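Local coordinates for putative trimethylamine methyltransferase (Rhizobium meliloti, PDB 4YYC), which belongs to the trimethylamine methyltransferase family and probably has methyltransferase activity, although the ligand bound in this crystal is unidentified, at residues P329-P334 against G358-S363; H372-T377 against Y404-I409. All coordinates share one frame; numbering follows the deposited sequence.

Overall arrangement
Followed from the N terminus, the chain reaches these contacts late, passing from strand 313-322 to its antiparallel neighbour 329-330. Interaction 1 then closes a loop that takes in helix 334-350 and strand 354-355, joining 329-334 to 358-363. Interaction 2 opens only after that, linking helix 368-383 to the start of helix 404-420 through one lysine-serine contact and closing a loop over strands 388-389, 395-396 and 401-403. The loops lie in series, neither nested nor crossed, and the centres of the two contacts are about 10 Å apart. Helix 368-383, one partner of interaction 2, also binds interaction 1: Asn376 ND2 lies 3.0 Å from Gly332 O, a probable hydrogen bond. Both contacts also reach the second subunit.

Interaction 1 (P329-P334 against G358-S363); sequences PTFGTP and GSLCGS
The Phe331 ring lies against the backbone from Leu360 to Gly362, and the contact is van der Waals packing throughout. CD1 of Phe331 is 3.5 Å from Gly362 N, and CE1 of the same ring is 3.8 Å from Cys361 O, which sits over one face. Farther round the ring on the same side, Leu360 CB comes in obliquely at 3.8 Å from CD2 of Phe331. The stem fits closely too, with Phe331 CB 3.8 Å from Cys361 CA. With CG of Phe331 turned anti to the carbonyl carbon (chi1 -61°), the ring is carried across onto the opposing chain. Gly362 has no side chain, and the side of its backbone that would carry one faces the ring closely.

Further out, Phe318 of strand 313-322 touches both Phe331 and Leu360, and Ala320 packs on Phe331 as well. The opposing backbone is held by its own polar bonds: Gly362 N to Glu373 OE1 and Cys361 O to Trp395 NE1. The Leu360 side chain is about 7 Å from the unidentified ligand. A loop that follows a parallel strand and comes near a bound ligand is consistent with the C-terminal mouth of the (beta/alpha)8 barrel expected in this family.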
loop_
_atom_site.group_PDB
_atom_site.type_symbol
_atom_site.label_atom_id
_atom_site.label_comp_id
_atom_site.label_asym_id
_atom_site.label_seq_id
_atom_site.Cartn_x
_atom_site.Cartn_y
_atom_site.Cartn_z
ATOM N N PRO A 329 -20.833 -3.741 0.018
ATOM C CA PRO A 329 -19.694 -3.049 0.644
ATOM C C PRO A 329 -18.389 -3.437 0.002
ATOM O O PRO A 329 -18.167 -4.625 -0.232
ATOM C CB PRO A 329 -19.688 -3.567 2.065
ATOM C CG PRO A 329 -21.014 -4.124 2.255
ATOM C CD PRO A 329 -21.525 -4.615 0.957
ATOM N N THR A 330 -17.575 -2.457 -0.353
ATOM C CA THR A 330 -16.317 -2.719 -1.073
ATOM C C THR A 330 -15.177 -1.983 -0.418
ATOM O O THR A 330 -15.342 -0.912 0.142
ATOM C CB THR A 330 -16.435 -2.326 -2.542
ATOM O OG1 THR A 330 -16.716 -0.932 -2.648
ATOM C CG2 THR A 330 -17.556 -3.048 -3.189
ATOM N N PHE A 331 -13.997 -2.579 -0.493
ATOM C CA PHE A 331 -12.846 -2.114 0.268
ATOM C C PHE A 331 -11.628 -2.069 -0.645
ATOM O O PHE A 331 -11.579 -2.733 -1.694
ATOM C CB PHE A 331 -12.547 -3.141 1.390
ATOM C CG PHE A 331 -13.691 -3.302 2.349
ATOM C CD1 PHE A 331 -14.698 -4.215 2.081
ATOM C CD2 PHE A 331 -13.774 -2.507 3.452
ATOM C CE1 PHE A 331 -15.788 -4.343 2.945
ATOM C CE2 PHE A 331 -14.868 -2.620 4.333
ATOM C CZ PHE A 331 -15.848 -3.571 4.054
ATOM N N GLY A 332 -10.623 -1.315 -0.197
ATOM C CA GLY A 332 -9.371 -1.322 -0.927
ATOM C C GLY A 332 -9.337 -0.505 -2.187
ATOM O O GLY A 332 -8.388 -0.580 -2.933
ATOM N N THR A 333 -10.380 0.287 -2.411
ATOM C CA THR A 333 -10.571 1.087 -3.601
ATOM C C THR A 333 -10.086 2.496 -3.334
ATOM O O THR A 333 -9.786 2.860 -2.185
ATOM C CB THR A 333 -12.077 1.106 -3.952
ATOM O OG1 THR A 333 -12.798 1.392 -2.758
ATOM C CG2 THR A 333 -12.527 -0.237 -4.455
ATOM N N PRO A 334 -10.015 3.325 -4.378
ATOM C CA PRO A 334 -9.388 4.645 -4.163
ATOM C C PRO A 334 -10.161 5.576 -3.255
ATOM O O PRO A 334 -9.568 6.262 -2.410
ATOM C CB PRO A 334 -9.318 5.228 -5.575
ATOM C CG PRO A 334 -9.328 4.049 -6.474
ATOM C CD PRO A 334 -10.139 2.993 -5.806
ATOM N N GLY A 358 -7.191 0.142 8.925
ATOM C CA GLY A 358 -6.992 -1.248 9.313
ATOM C C GLY A 358 -6.763 -2.139 8.109
ATOM O O GLY A 358 -6.460 -1.670 7.024
ATOM N N SER A 359 -6.739 -3.440 8.344
ATOM C CA SER A 359 -6.525 -4.456 7.297
ATOM C C SER A 359 -7.890 -4.946 6.810
ATOM O O SER A 359 -8.358 -6.061 7.151
ATOM C CB SER A 359 -5.634 -5.584 7.837
ATOM O OG SER A 359 -4.330 -5.082 8.173
ATOM N N LEU A 360 -8.585 -4.081 6.077
ATOM C CA LEU A 360 -9.988 -4.331 5.701
ATOM C C LEU A 360 -10.135 -4.924 4.328
ATOM O O LEU A 360 -9.371 -4.557 3.418
ATOM C CB LEU A 360 -10.742 -2.962 5.705
ATOM C CG LEU A 360 -10.745 -2.169 7.022
ATOM C CD1 LEU A 360 -11.515 -0.875 6.874
ATOM C CD2 LEU A 360 -11.241 -3.012 8.188
ATOM N N CYS A 361 -11.123 -5.775 4.141
ATOM C CA CYS A 361 -11.402 -6.413 2.872
ATOM C C CYS A 361 -12.789 -7.024 2.813
ATOM O O CYS A 361 -13.481 -7.203 3.852
ATOM C CB CYS A 361 -10.361 -7.491 2.591
ATOM S SG CYS A 361 -10.417 -8.893 3.765
ATOM N N GLY A 362 -13.201 -7.363 1.604
ATOM C CA GLY A 362 -14.487 -7.970 1.343
ATOM C C GLY A 362 -14.399 -9.406 0.871
ATOM O O GLY A 362 -15.424 -10.067 0.682
ATOM N N SER A 363 -13.200 -9.908 0.624
ATOM C CA SER A 363 -13.059 -11.282 0.202
ATOM C C SER A 363 -13.525 -12.293 1.211
ATOM O O SER A 363 -13.548 -12.034 2.396
ATOM C CB SER A 363 -11.575 -11.566 -0.081
ATOM O OG SER A 363 -11.438 -12.766 -0.794
#

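Interaction 2 (H372-T377 against Y404-I409); sequences HESANT and YEKFMI
Lys406 reaches Ser374 by a bent path: CG leaves anti to the backbone N (chi1 175°), then the chain bends at chi2 (71°) and again at chi4, bringing NZ to the neighbouring helix. Ser374 meets it with OG set beside its own backbone N. The Lys406 NZ to Ser374 OG hydrogen bond is 3.0 Å long, with NZ donating, and CE of Lys406 comes within 3.3 Å of the same oxygen. The lysine bridges helices whose nearest CA atoms, of Ser374 and Lys406, are 10.0 Å apart, with Cys361 packed against both side chains. Other partners help to hold both ends. OG of Ser374 also bonds to Ala370 O, one turn back on its helix, while NZ of Lys406 forms a salt bridge with Asp410 OD2, one turn on, and bonds to Trp395 O; its bond to Ser359 O is weak. The buried ammonium is thus gripped by a carboxylate, a hydroxyl and a carbonyl, which would probably favour the protonated form.

These are consecutive helices, 368-383 and 404-420, of what is probably the (beta/alpha)8 barrel of this family, joined through the short strands between them. Within helix 368-383, Thr377 OG1 donates to Glu373 O at 2.8 Å, 30° out of the carbonyl plane, while Thr377 N approaches that oxygen from the opposite face. The same helix forms part of the dimer interface: Ala375 packs on Ala375 of the second subunit, and Asn376 OD1 bonds to Asn379 ND2 of that subunit.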
loop_
_atom_site.group_PDB
_atom_site.type_symbol
_atom_site.label_atom_id
_atom_site.label_comp_id
_atom_site.label_asym_id
_atom_site.label_seq_id
_atom_site.Cartn_x
_atom_site.Cartn_y
_atom_site.Cartn_z
ATOM N N HIS A 372 -4.691 -7.567 -1.234
ATOM C CA HIS A 372 -4.626 -6.256 -1.898
ATOM C C HIS A 372 -5.507 -5.247 -1.170
ATOM O O HIS A 372 -5.110 -4.124 -0.956
ATOM C CB HIS A 372 -5.002 -6.334 -3.362
ATOM C CG HIS A 372 -3.880 -6.738 -4.257
ATOM N ND1 HIS A 372 -2.792 -5.918 -4.510
ATOM C CD2 HIS A 372 -3.692 -7.855 -5.003
ATOM C CE1 HIS A 372 -1.996 -6.527 -5.385
ATOM N NE2 HIS A 372 -2.487 -7.721 -5.652
ATOM N N GLU A 373 -6.710 -5.682 -0.822
ATOM C CA GLU A 373 -7.635 -4.751 -0.175
ATOM C C GLU A 373 -7.037 -4.329 1.181
ATOM O O GLU A 373 -7.042 -3.165 1.541
ATOM C CB GLU A 373 -9.021 -5.375 -0.064
ATOM C CG GLU A 373 -9.680 -5.560 -1.416
ATOM C CD GLU A 373 -10.991 -6.318 -1.409
ATOM O OE1 GLU A 373 -11.320 -6.982 -0.423
ATOM O OE2 GLU A 373 -11.673 -6.326 -2.453
ATOM N N SER A 374 -6.591 -5.305 1.970
ATOM C CA SER A 374 -6.012 -5.025 3.274
ATOM C C SER A 374 -4.747 -4.201 3.210
ATOM O O SER A 374 -4.586 -3.251 3.983
ATOM C CB SER A 374 -5.693 -6.333 3.984
ATOM O OG SER A 374 -6.908 -7.106 4.222
ATOM N N ALA A 375 -3.880 -4.487 2.236
ATOM C CA ALA A 375 -2.662 -3.760 2.068
ATOM C C ALA A 375 -2.940 -2.296 1.639
ATOM O O ALA A 375 -2.302 -1.353 2.141
ATOM C CB ALA A 375 -1.802 -4.417 1.020
ATOM N N ASN A 376 -3.893 -2.092 0.752
ATOM C CA ASN A 376 -4.221 -0.758 0.304
ATOM C C ASN A 376 -4.730 0.033 1.508
ATOM O O ASN A 376 -4.341 1.190 1.708
ATOM C CB ASN A 376 -5.222 -0.769 -0.824
ATOM C CG ASN A 376 -4.638 -1.319 -2.114
ATOM O OD1 ASN A 376 -3.411 -1.481 -2.290
ATOM N ND2 ASN A 376 -5.552 -1.601 -3.053
ATOM N N THR A 377 -5.552 -0.603 2.316
ATOM C CA THR A 377 -6.126 0.111 3.458
ATOM C C THR A 377 -5.051 0.356 4.516
ATOM O O THR A 377 -4.956 1.443 5.083
ATOM C CB THR A 377 -7.307 -0.673 4.073
ATOM O OG1 THR A 377 -8.253 -1.076 3.049
ATOM C CG2 THR A 377 -8.053 0.153 5.075
ATOM N N TYR A 404 -8.562 -16.758 11.733
ATOM C CA TYR A 404 -7.298 -17.026 12.373
ATOM C C TYR A 404 -6.156 -16.847 11.354
ATOM O O TYR A 404 -5.131 -16.239 11.675
ATOM C CB TYR A 404 -7.271 -18.461 12.900
ATOM C CG TYR A 404 -8.113 -18.715 14.144
ATOM C CD1 TYR A 404 -9.450 -18.974 14.078
ATOM C CD2 TYR A 404 -7.520 -18.801 15.356
ATOM C CE1 TYR A 404 -10.208 -19.248 15.205
ATOM C CE2 TYR A 404 -8.249 -19.141 16.493
ATOM C CZ TYR A 404 -9.609 -19.315 16.404
ATOM O OH TYR A 404 -10.354 -19.605 17.551
ATOM N N GLU A 405 -6.312 -17.403 10.170
ATOM C CA GLU A 405 -5.228 -17.342 9.202
ATOM C C GLU A 405 -4.985 -15.885 8.790
ATOM O O GLU A 405 -3.825 -15.428 8.690
ATOM C CB GLU A 405 -5.512 -18.224 7.963
ATOM C CG GLU A 405 -5.376 -19.709 8.303
ATOM C CD GLU A 405 -5.880 -20.625 7.211
ATOM O OE1 GLU A 405 -6.331 -20.136 6.175
ATOM O OE2 GLU A 405 -5.854 -21.881 7.403
ATOM N N LYS A 406 -6.075 -15.182 8.500
ATOM C CA LYS A 406 -5.956 -13.787 8.130
ATOM C C LYS A 406 -5.306 -12.953 9.246
ATOM O O LYS A 406 -4.482 -12.084 8.976
ATOM C CB LYS A 406 -7.309 -13.238 7.775
ATOM C CG LYS A 406 -7.397 -11.753 7.483
ATOM C CD LYS A 406 -6.776 -11.406 6.214
ATOM C CE LYS A 406 -7.258 -10.081 5.516
ATOM N NZ LYS A 406 -7.524 -8.963 6.505
ATOM N N PHE A 407 -5.658 -13.219 10.491
ATOM C CA PHE A 407 -5.039 -12.517 11.592
ATOM C C PHE A 407 -3.520 -12.660 11.553
ATOM O O PHE A 407 -2.788 -11.696 11.729
ATOM C CB PHE A 407 -5.586 -13.055 12.929
ATOM C CG PHE A 407 -5.037 -12.340 14.113
ATOM C CD1 PHE A 407 -3.778 -12.683 14.656
ATOM C CD2 PHE A 407 -5.767 -11.314 14.701
ATOM C CE1 PHE A 407 -3.272 -11.995 15.751
ATOM C CE2 PHE A 407 -5.254 -10.656 15.838
ATOM C CZ PHE A 407 -4.017 -10.981 16.326
HETATM N N MSE A 408 -3.041 -13.882 11.316
HETATM C CA MSE A 408 -1.578 -14.123 11.301
HETATM C C MSE A 408 -0.891 -13.405 10.166
HETATM O O MSE A 408 0.198 -12.843 10.331
HETATM C CB MSE A 408 -1.294 -15.624 11.256
HETATM C CG MSE A 408 -1.858 -16.403 12.449
HETATM SE SE MSE A 408 -1.137 -15.781 14.154
HETATM C CE MSE A 408 0.732 -16.198 13.783
ATOM N N ILE A 409 -1.525 -13.399 9.003
ATOM C CA ILE A 409 -0.939 -12.723 7.825
ATOM C C ILE A 409 -0.908 -11.208 8.068
ATOM O O ILE A 409 0.109 -10.527 7.842
ATOM C CB ILE A 409 -1.752 -13.026 6.546
ATOM C CG1 ILE A 409 -1.667 -14.519 6.205
ATOM C CG2 ILE A 409 -1.311 -12.120 5.363
ATOM C CD1 ILE A 409 -2.711 -14.956 5.184
#